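Local coordinates for protein putative dioxygenase (1H-3-hydroxy-4-oxoquinaldine 2,4-dioxygenase) (Mycobacteroides abscessus subsp. abscessus, PDB 6RA3) that cleaves the ring of the Pseudomonas aeruginosa quorum-sensing signal PQS with dioxygen, yielding N-octanoylanthranilate and carbon monoxide, at residues Ala127-Glu130 and Phe131-Ala134; Arg143-Glu146 and Gly147-Gly150; Met179-Arg182 and Ala183-Ile187; Met198-Met201 and Glu202-Ala205. One frame throughout, in Å; residues are numbered along the deposited sequence.

Contact 1: Ala127-Glu130 and Phe131-Ala134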
loop_
_atom_site.group_PDB
_atom_site.type_symbol
_atom_site.label_atom_id
_atom_site.label_comp_id
_atom_site.label_asym_id
_atom_site.label_seq_id
_atom_site.Cartn_x
_atom_site.Cartn_y
_atom_site.Cartn_z
ATOM N N ALA A 127 1.647 -2.480 -38.394
ATOM C CA ALA A 127 0.382 -2.211 -37.733
ATOM C C ALA A 127 -0.794 -2.445 -38.682
ATOM O O ALA A 127 -0.932 -1.717 -39.681
ATOM C CB ALA A 127 0.351 -0.777 -37.204
ATOM N N PRO A 128 -1.666 -3.414 -38.411
ATOM C CA PRO A 128 -2.913 -3.498 -39.176
ATOM C C PRO A 128 -3.667 -2.179 -39.123
ATOM O O PRO A 128 -3.569 -1.420 -38.155
ATOM C CB PRO A 128 -3.690 -4.621 -38.476
ATOM C CG PRO A 128 -2.628 -5.454 -37.827
ATOM C CD PRO A 128 -1.549 -4.502 -37.422
ATOM N N ARG A 129 -4.441 -1.904 -40.176
ATOM C CA ARG A 129 -5.131 -0.623 -40.231
ATOM C C ARG A 129 -6.294 -0.559 -39.253
ATOM O O ARG A 129 -6.714 0.543 -38.890
ATOM C CB ARG A 129 -5.631 -0.333 -41.646
ATOM C CG ARG A 129 -4.532 -0.274 -42.693
ATOM C CD ARG A 129 -3.525 0.814 -42.388
ATOM N NE ARG A 129 -4.145 2.131 -42.290
ATOM C CZ ARG A 129 -3.539 3.202 -41.783
ATOM N NH1 ARG A 129 -2.293 3.103 -41.314
ATOM N NH2 ARG A 129 -4.179 4.369 -41.727
ATOM N N GLU A 130 -6.833 -1.704 -38.839
ATOM C CA GLU A 130 -7.834 -1.698 -37.783
ATOM C C GLU A 130 -7.219 -1.238 -36.465
ATOM O O GLU A 130 -7.813 -0.440 -35.736
ATOM C CB GLU A 130 -8.443 -3.095 -37.638
ATOM C CG GLU A 130 -9.954 -3.127 -37.706
ATOM C CD GLU A 130 -10.530 -4.391 -37.098
ATOM O OE1 GLU A 130 -9.989 -4.832 -36.061
ATOM O OE2 GLU A 130 -11.518 -4.936 -37.653
ATOM N N PHE A 131 -6.020 -1.731 -36.153
ATOM C CA PHE A 131 -5.308 -1.309 -34.952
ATOM C C PHE A 131 -5.022 0.187 -34.988
ATOM O O PHE A 131 -5.317 0.899 -34.020
ATOM C CB PHE A 131 -4.008 -2.114 -34.823
ATOM C CG PHE A 131 -3.289 -1.954 -33.500
ATOM C CD1 PHE A 131 -3.935 -2.193 -32.290
ATOM C CD2 PHE A 131 -1.945 -1.637 -33.484
ATOM C CE1 PHE A 131 -3.253 -2.085 -31.093
ATOM C CE2 PHE A 131 -1.254 -1.514 -32.275
ATOM C CZ PHE A 131 -1.916 -1.743 -31.090
ATOM N N VAL A 132 -4.444 0.682 -36.100
ATOM C CA VAL A 132 -4.144 2.110 -36.222
ATOM C C VAL A 132 -5.421 2.928 -36.082
ATOM O O VAL A 132 -5.407 4.029 -35.511
ATOM C CB VAL A 132 -3.421 2.420 -37.549
ATOM C CG1 VAL A 132 -3.245 3.938 -37.708
ATOM C CG2 VAL A 132 -2.061 1.736 -37.591
ATOM N N ALA A 133 -6.544 2.384 -36.568
ATOM C CA ALA A 133 -7.845 3.035 -36.421
ATOM C C ALA A 133 -8.229 3.201 -34.952
ATOM O O ALA A 133 -8.767 4.242 -34.564
ATOM C CB ALA A 133 -8.919 2.224 -37.153
ATOM N N ALA A 134 -7.981 2.176 -34.126
ATOM C CA ALA A 134 -8.295 2.273 -32.699
ATOM C C ALA A 134 -7.286 3.137 -31.953
ATOM O O ALA A 134 -7.662 3.833 -31.009
ATOM C CB ALA A 134 -8.364 0.888 -32.060
#
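A133 N donates to R129 O at 3.0 Å, one of three backbone bonds that set up the first turn of helix 129-137, which follows strand 116-120 in this alpha/beta-hydrolase fold. P128 sits at the N-cap. Its carbonyl receives V132 N at 3.1 Å in a nearly straight bond (170° at the hydrogen) that lies in the carbonyl plane, and A134 N closes the next step on E130 O. The R129 chain, bent at chi2 and chi3, curls forward along the helix and lays one face of its guanidinium over V132, with CB below the rim of that plane. The guanidinium end lies by both V132 methyls, CG1 the nearer at 3.8 Å from NH1, while CG2 also meets A127 CB at 3.5 Å, a close apolar touch. F131 departs in another direction: CG is anti to the backbone N (chi1 -170°), which swings the ring off the turn so that it packs against Y191 of helix 177-194 and meets the ring of H97, probably a substrate-binding residue, with the two planes about 20° apart. This helix start thus supplies part of the wall beside the probable substrate site. A127 CB approaches the F131 ring at its edge, 4.5 Å from CD2, while P128 CD stands 4.3 Å from F131 CB.

Contact 2: Arg143-Glu146 and Gly147-Gly150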
loop_
_atom_site.group_PDB
_atom_site.type_symbol
_atom_site.label_atom_id
_atom_site.label_comp_id
_atom_site.label_asym_id
_atom_site.label_seq_id
_atom_site.Cartn_x
_atom_site.Cartn_y
_atom_site.Cartn_z
ATOM N N ARG A 143 -14.654 9.826 -27.621
ATOM C CA ARG A 143 -14.894 8.414 -27.903
ATOM C C ARG A 143 -13.779 7.499 -27.402
ATOM O O ARG A 143 -13.812 6.292 -27.675
ATOM C CB ARG A 143 -15.107 8.218 -29.409
ATOM C CG ARG A 143 -16.546 8.519 -29.840
ATOM C CD ARG A 143 -16.738 8.492 -31.356
ATOM N NE ARG A 143 -16.050 9.614 -31.991
ATOM C CZ ARG A 143 -16.514 10.865 -32.032
ATOM N NH1 ARG A 143 -17.680 11.174 -31.475
ATOM N NH2 ARG A 143 -15.804 11.816 -32.629
ATOM N N TRP A 144 -12.822 8.016 -26.631
ATOM C CA TRP A 144 -11.705 7.177 -26.216
ATOM C C TRP A 144 -12.187 5.952 -25.438
ATOM O O TRP A 144 -11.636 4.859 -25.596
ATOM C CB TRP A 144 -10.708 7.996 -25.395
ATOM C CG TRP A 144 -11.196 8.312 -24.011
ATOM C CD1 TRP A 144 -11.880 9.422 -23.612
ATOM C CD2 TRP A 144 -11.042 7.489 -22.843
ATOM N NE1 TRP A 144 -12.161 9.344 -22.267
ATOM C CE2 TRP A 144 -11.651 8.171 -21.769
ATOM C CE3 TRP A 144 -10.441 6.245 -22.602
ATOM C CZ2 TRP A 144 -11.685 7.648 -20.468
ATOM C CZ3 TRP A 144 -10.462 5.730 -21.308
ATOM C CH2 TRP A 144 -11.092 6.432 -20.259
ATOM N N LYS A 145 -13.230 6.101 -24.623
ATOM C CA LYS A 145 -13.768 4.946 -23.911
ATOM C C LYS A 145 -14.279 3.896 -24.891
ATOM O O LYS A 145 -14.137 2.689 -24.651
ATOM C CB LYS A 145 -14.896 5.365 -22.962
ATOM C CG LYS A 145 -14.478 6.300 -21.851
ATOM C CD LYS A 145 -15.658 6.700 -20.972
ATOM C CE LYS A 145 -15.225 7.748 -19.925
ATOM N NZ LYS A 145 -16.096 7.787 -18.683
ATOM N N GLU A 146 -14.884 4.339 -25.997
ATOM C CA GLU A 146 -15.304 3.409 -27.039
ATOM C C GLU A 146 -14.117 2.619 -27.560
ATOM O O GLU A 146 -14.147 1.384 -27.606
ATOM C CB GLU A 146 -15.982 4.159 -28.188
ATOM C CG GLU A 146 -17.366 4.709 -27.869
ATOM C CD GLU A 146 -18.046 5.330 -29.102
ATOM O OE1 GLU A 146 -17.848 4.818 -30.230
ATOM O OE2 GLU A 146 -18.773 6.337 -28.943
ATOM N N GLY A 147 -13.055 3.317 -27.954
ATOM C CA GLY A 147 -11.862 2.636 -28.417
ATOM C C GLY A 147 -11.301 1.677 -27.385
ATOM O O GLY A 147 -10.814 0.597 -27.731
ATOM N N ARG A 148 -11.366 2.051 -26.100
ATOM C CA ARG A 148 -10.813 1.188 -25.057
ATOM C C ARG A 148 -11.623 -0.098 -24.913
ATOM O O ARG A 148 -11.054 -1.198 -24.911
ATOM C CB ARG A 148 -10.757 1.927 -23.721
ATOM C CG ARG A 148 -10.098 1.113 -22.612
ATOM C CD ARG A 148 -10.365 1.695 -21.250
ATOM N NE ARG A 148 -11.799 1.835 -21.014
ATOM C CZ ARG A 148 -12.338 2.319 -19.900
ATOM N NH1 ARG A 148 -11.570 2.713 -18.884
ATOM N NH2 ARG A 148 -13.654 2.400 -19.812
ATOM N N ASP A 149 -12.952 0.018 -24.755
ATOM C CA ASP A 149 -13.800 -1.175 -24.673
ATOM C C ASP A 149 -13.607 -2.072 -25.897
ATOM O O ASP A 149 -13.626 -3.302 -25.786
ATOM C CB ASP A 149 -15.275 -0.784 -24.539
ATOM C CG ASP A 149 -15.552 0.117 -23.345
ATOM O OD1 ASP A 149 -14.639 0.372 -22.518
ATOM O OD2 ASP A 149 -16.710 0.586 -23.245
ATOM N N GLY A 150 -13.416 -1.470 -27.074
ATOM C CA GLY A 150 -13.183 -2.262 -28.275
ATOM C C GLY A 150 -11.883 -3.049 -28.220
ATOM O O GLY A 150 -11.849 -4.239 -28.558
#
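R148 meets W144 one turn back along helix 144-156, and its side chain can be followed outward along the indole. At the root, CB lies 3.6 Å from both W144 O and K145 O; the first of these carbonyls also accepts the backbone N of R148 at 2.9 Å. With CG anti to the backbone N (chi1 -176°), the chain heads off beside W144, the two side chains pointing the same way, and CG itself rests on the ring of W180 of helix 177-194. CD comes within 4.0 Å of W144 CZ3. There the chain bends, at chi3, and NE and CZ pass that same ring atom before NH1 ends up 4.0 Å from W144 CH2. CZ3 sits over one face of the guanidinium, toward its rim; the indole and guanidinium planes are 68° apart, so this is no flat stack. The other tip, NH2, turns to D149 OD1 in a salt bridge of 3.5 Å between neighbours in sequence. The backbone N of D149 gives K145 O a 2.9 Å bond, nearly straight at 178°.

The far ends of the first turn belong to the subunit interface: W144 NE1 bonds to the E86 carboxylate of the second subunit, K145 NZ to the E86 carbonyl oxygen of that subunit, and R148 packs on its H19. The chemistry is therefore mixed. The rim of the indole lies against part of one guanidinium face, D149 probably offsets part of its charge, and the polar ends of W144 and K145 are spent on binding the partner subunit.

Contact 3: Met179-Arg182 and Ala183-Ile187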
loop_
_atom_site.group_PDB
_atom_site.type_symbol
_atom_site.label_atom_id
_atom_site.label_comp_id
_atom_site.label_asym_id
_atom_site.label_seq_id
_atom_site.Cartn_x
_atom_site.Cartn_y
_atom_site.Cartn_z
ATOM N N MET A 179 -3.910 9.072 -20.457
ATOM C CA MET A 179 -2.957 7.983 -20.624
ATOM C C MET A 179 -3.315 7.131 -21.832
ATOM O O MET A 179 -2.423 6.663 -22.543
ATOM C CB MET A 179 -2.891 7.103 -19.361
ATOM C CG MET A 179 -1.640 6.165 -19.334
ATOM S SD MET A 179 -0.101 6.998 -19.346
ATOM C CE MET A 179 0.051 7.552 -17.621
ATOM N N TRP A 180 -4.608 6.913 -22.066
ATOM C CA TRP A 180 -5.032 6.160 -23.242
ATOM C C TRP A 180 -4.718 6.898 -24.541
ATOM O O TRP A 180 -4.289 6.277 -25.522
ATOM C CB TRP A 180 -6.513 5.847 -23.124
ATOM C CG TRP A 180 -6.703 4.693 -22.245
ATOM C CD1 TRP A 180 -6.981 4.706 -20.909
ATOM C CD2 TRP A 180 -6.581 3.321 -22.621
ATOM N NE1 TRP A 180 -7.057 3.419 -20.432
ATOM C CE2 TRP A 180 -6.812 2.549 -21.465
ATOM C CE3 TRP A 180 -6.299 2.668 -23.828
ATOM C CZ2 TRP A 180 -6.773 1.157 -21.481
ATOM C CZ3 TRP A 180 -6.263 1.290 -23.842
ATOM C CH2 TRP A 180 -6.496 0.547 -22.674
ATOM N N ALA A 181 -4.930 8.216 -24.581
ATOM C CA ALA A 181 -4.492 8.990 -25.740
ATOM C C ALA A 181 -2.986 8.864 -25.930
ATOM O O ALA A 181 -2.511 8.657 -27.053
ATOM C CB ALA A 181 -4.917 10.467 -25.605
ATOM N N ARG A 182 -2.214 8.939 -24.850
ATOM C CA ARG A 182 -0.756 8.875 -24.992
ATOM C C ARG A 182 -0.306 7.516 -25.519
ATOM O O ARG A 182 0.622 7.433 -26.335
ATOM C CB ARG A 182 -0.060 9.165 -23.657
ATOM C CG ARG A 182 1.458 8.926 -23.656
ATOM C CD ARG A 182 2.078 9.399 -22.344
ATOM N NE ARG A 182 1.687 10.777 -22.081
ATOM C CZ ARG A 182 0.800 11.178 -21.173
ATOM N NH1 ARG A 182 0.186 10.307 -20.363
ATOM N NH2 ARG A 182 0.520 12.481 -21.086
ATOM N N ALA A 183 -0.936 6.442 -25.036
ATOM C CA ALA A 183 -0.656 5.107 -25.553
ATOM C C ALA A 183 -0.883 5.066 -27.059
ATOM O O ALA A 183 -0.038 4.570 -27.812
ATOM C CB ALA A 183 -1.542 4.081 -24.853
ATOM N N GLY A 184 -2.021 5.597 -27.507
ATOM C CA GLY A 184 -2.338 5.680 -28.921
ATOM C C GLY A 184 -1.212 6.298 -29.702
ATOM O O GLY A 184 -0.722 5.699 -30.657
ATOM N N ARG A 185 -0.812 7.507 -29.305
ATOM C CA ARG A 185 0.287 8.216 -29.941
ATOM C C ARG A 185 1.547 7.376 -30.003
ATOM O O ARG A 185 2.206 7.298 -31.051
ATOM C CB ARG A 185 0.608 9.487 -29.152
ATOM C CG ARG A 185 0.286 10.763 -29.805
ATOM C CD ARG A 185 -0.463 11.643 -28.874
ATOM N NE ARG A 185 0.197 11.876 -27.584
ATOM C CZ ARG A 185 -0.476 12.168 -26.476
ATOM N NH1 ARG A 185 -1.793 12.232 -26.506
ATOM N NH2 ARG A 185 0.155 12.362 -25.325
ATOM N N VAL A 186 1.970 6.854 -28.845
ATOM C CA VAL A 186 3.293 6.253 -28.742
ATOM C C VAL A 186 3.349 4.972 -29.566
ATOM O O VAL A 186 4.309 4.741 -30.308
ATOM C CB VAL A 186 3.664 6.009 -27.263
ATOM C CG1 VAL A 186 4.931 5.184 -27.154
ATOM C CG2 VAL A 186 3.878 7.347 -26.544
ATOM N N ILE A 187 2.325 4.124 -29.436
ATOM C CA ILE A 187 2.237 2.908 -30.240
ATOM C C ILE A 187 2.139 3.261 -31.727
ATOM O O ILE A 187 2.940 2.797 -32.554
ATOM C CB ILE A 187 1.041 2.058 -29.781
ATOM C CG1 ILE A 187 1.179 1.675 -28.287
ATOM C CG2 ILE A 187 0.930 0.804 -30.616
ATOM C CD1 ILE A 187 -0.058 0.987 -27.711
#
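Helix 177-194 belongs to the helical segment inserted between strands 116-120 and 209-214, the place where many alpha/beta hydrolases carry their cap, and this contact is two of its turns with a pair of arginines on one flank. R182 and R185 cross obliquely, their guanidinium planes 89° apart. R185, bent at chi2 and chi3, folds back over the preceding turn: the centre of one guanidinium face lies over R182 CA, NH2 is 3.6 Å from R182 CB, and NH1 is 3.7 Å from A181 CB. R185 NH2 and R182 NE come to 3.9 Å, and the reason is a shared carboxylate, since both form salt bridges to D68 OD1. R182 has a second anionic partner in D178, bonded through NH1. The same NH1 makes a weak hydrogen bond of 3.5 Å to M179 SD, which lies in the guanidinium plane at its edge. The R182 CG, set anti to the backbone N (chi1 172°), is thereby brought to 4.1 Å from V186 CG2. The buried guanidinium of R182, packed on W31 and F69, is compensated by D68 and D178, and D68 probably also eases the approach of the two positive charges.

Beneath the side chains the helix is regular: A183 N bonds to M179 O at 2.9 Å, and V186 N to R182 O at the same length. Around it, M179 and V186 pack on loop residues H59 and W31, W180 faces helix 144-156, and I187 lies against L135 of helix 129-137.

Contact 4: Met198-Met201 and Glu202-Ala205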
loop_
_atom_site.group_PDB
_atom_site.type_symbol
_atom_site.label_atom_id
_atom_site.label_comp_id
_atom_site.label_asym_id
_atom_site.label_seq_id
_atom_site.Cartn_x
_atom_site.Cartn_y
_atom_site.Cartn_z
ATOM N N MET A 198 9.860 -6.522 -35.473
ATOM C CA MET A 198 10.915 -7.356 -36.049
ATOM C C MET A 198 11.960 -6.507 -36.755
ATOM O O MET A 198 13.169 -6.754 -36.622
ATOM C CB MET A 198 10.311 -8.371 -37.001
ATOM C CG MET A 198 9.523 -9.455 -36.277
ATOM S SD MET A 198 8.798 -10.670 -37.382
ATOM C CE MET A 198 8.494 -12.100 -36.319
ATOM N N ARG A 199 11.522 -5.485 -37.494
ATOM C CA ARG A 199 12.477 -4.567 -38.096
ATOM C C ARG A 199 13.236 -3.800 -37.021
ATOM O O ARG A 199 14.451 -3.576 -37.142
ATOM C CB ARG A 199 11.758 -3.624 -39.067
ATOM C CG ARG A 199 11.369 -4.317 -40.381
ATOM C CD ARG A 199 10.573 -3.416 -41.322
ATOM N NE ARG A 199 11.354 -2.280 -41.824
ATOM C CZ ARG A 199 12.310 -2.365 -42.751
ATOM N NH1 ARG A 199 12.630 -3.541 -43.282
ATOM N NH2 ARG A 199 12.960 -1.273 -43.141
ATOM N N ARG A 200 12.550 -3.410 -35.940
ATOM C CA ARG A 200 13.275 -2.807 -34.825
ATOM C C ARG A 200 14.353 -3.768 -34.316
ATOM O O ARG A 200 15.502 -3.361 -34.087
ATOM C CB ARG A 200 12.305 -2.398 -33.704
ATOM C CG ARG A 200 12.874 -1.312 -32.758
ATOM C CD ARG A 200 13.874 -1.856 -31.712
ATOM N NE ARG A 200 14.594 -0.779 -31.019
ATOM C CZ ARG A 200 15.828 -0.373 -31.313
ATOM N NH1 ARG A 200 16.520 -0.968 -32.277
ATOM N NH2 ARG A 200 16.373 0.634 -30.637
ATOM N N MET A 201 14.015 -5.058 -34.179
ATOM C CA MET A 201 14.988 -6.043 -33.680
ATOM C C MET A 201 16.197 -6.191 -34.606
ATOM O O MET A 201 17.339 -6.319 -34.132
ATOM C CB MET A 201 14.323 -7.401 -33.497
ATOM C CG MET A 201 13.272 -7.415 -32.412
ATOM S SD MET A 201 12.698 -9.052 -32.056
ATOM C CE MET A 201 10.980 -9.128 -32.493
ATOM N N GLU A 202 15.965 -6.213 -35.930
ATOM C CA GLU A 202 17.073 -6.344 -36.872
ATOM C C GLU A 202 17.976 -5.121 -36.853
ATOM O O GLU A 202 19.144 -5.214 -37.258
ATOM C CB GLU A 202 16.551 -6.592 -38.290
ATOM C CG GLU A 202 15.630 -7.813 -38.429
ATOM C CD GLU A 202 15.208 -8.079 -39.880
ATOM O OE1 GLU A 202 16.051 -8.558 -40.667
ATOM O OE2 GLU A 202 14.034 -7.813 -40.234
ATOM N N ALA A 203 17.478 -3.983 -36.373
ATOM C CA ALA A 203 18.308 -2.798 -36.237
ATOM C C ALA A 203 19.177 -2.809 -34.979
ATOM O O ALA A 203 19.942 -1.859 -34.766
ATOM C CB ALA A 203 17.422 -1.556 -36.248
ATOM N N LEU A 204 19.091 -3.848 -34.142
ATOM C CA LEU A 204 19.878 -3.888 -32.910
ATOM C C LEU A 204 21.351 -4.064 -33.228
ATOM O O LEU A 204 21.725 -4.978 -33.971
ATOM C CB LEU A 204 19.401 -5.030 -32.010
ATOM C CG LEU A 204 18.057 -4.815 -31.313
ATOM C CD1 LEU A 204 17.509 -6.126 -30.788
ATOM C CD2 LEU A 204 18.190 -3.765 -30.200
ATOM N N ALA A 205 22.185 -3.188 -32.654
ATOM C CA ALA A 205 23.644 -3.275 -32.760
ATOM C C ALA A 205 24.159 -4.701 -32.561
ATOM O O ALA A 205 24.654 -5.327 -33.503
ATOM C CB ALA A 205 24.313 -2.344 -31.733
HETATM O O HOH W 1 18.813 -0.098 -32.812
#
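This is a helix C-terminus: the short helix 197-202 ends here and the chain turns into the loop that leads to strand 209-214 of the alpha/beta-hydrolase sheet. The bonding pattern records the change. E202 N still gives the regular i-to-i+4 bond to M198 O at 2.9 Å; A203 N is split between R199 O and a weak bond to R200 O; and L204 N reaches back only three residues, to M201 O at 3.0 Å, closing a type I beta turn. That last donor stands 61° out of the carbonyl plane, so it uses no lone pair of M201 O.

Two side chains fasten the exit. R200, with CG anti to the backbone N (chi1 -158°) and a bend at chi2, runs forward alongside the turn and crosses L204 at about a right angle. L204 CD2 lies over one face of its guanidinium, 3.9 Å from NH1. Beyond the contact, R200 NH2 forms salt bridges to E104 and D107 of helix 99-109, and W194 gives the cation a pi face. CD1, the other L204 methyl, lies 3.8 Å from M201 CA and 4.4 Å from M201 CB, and both residues pack on I210 of strand 209-214. A water at the edge of the R200 guanidinium, in its plane, donates to A203 O at 2.9 Å; its link to R200 NH1, modelled at 2.5 Å, is suspiciously short and of doubtful length.

How the contacts relate
Along the chain the four contacts come in numerical order, all between strands 116-120 and 209-214. Contacts 1, 2 and 3 cluster on one side of the chain's centre, their centres about 13 to 14 Å apart, on helices 129-137, 144-156 and 177-194. Contact 3 touches both others: F131 CE2 meets I187 CG2 at 3.6 Å, and R148 CG meets W180 CZ2 at 3.5 Å. Contacts 1 and 2 do not touch. Helix 177-194 thus ties the helix beside probable substrate-binding H97 to the helix at the subunit interface. Contact 4 stands apart, its centre about 22 to 32 Å from the others, where the chain leaves the helical insertion and returns to the central sheet.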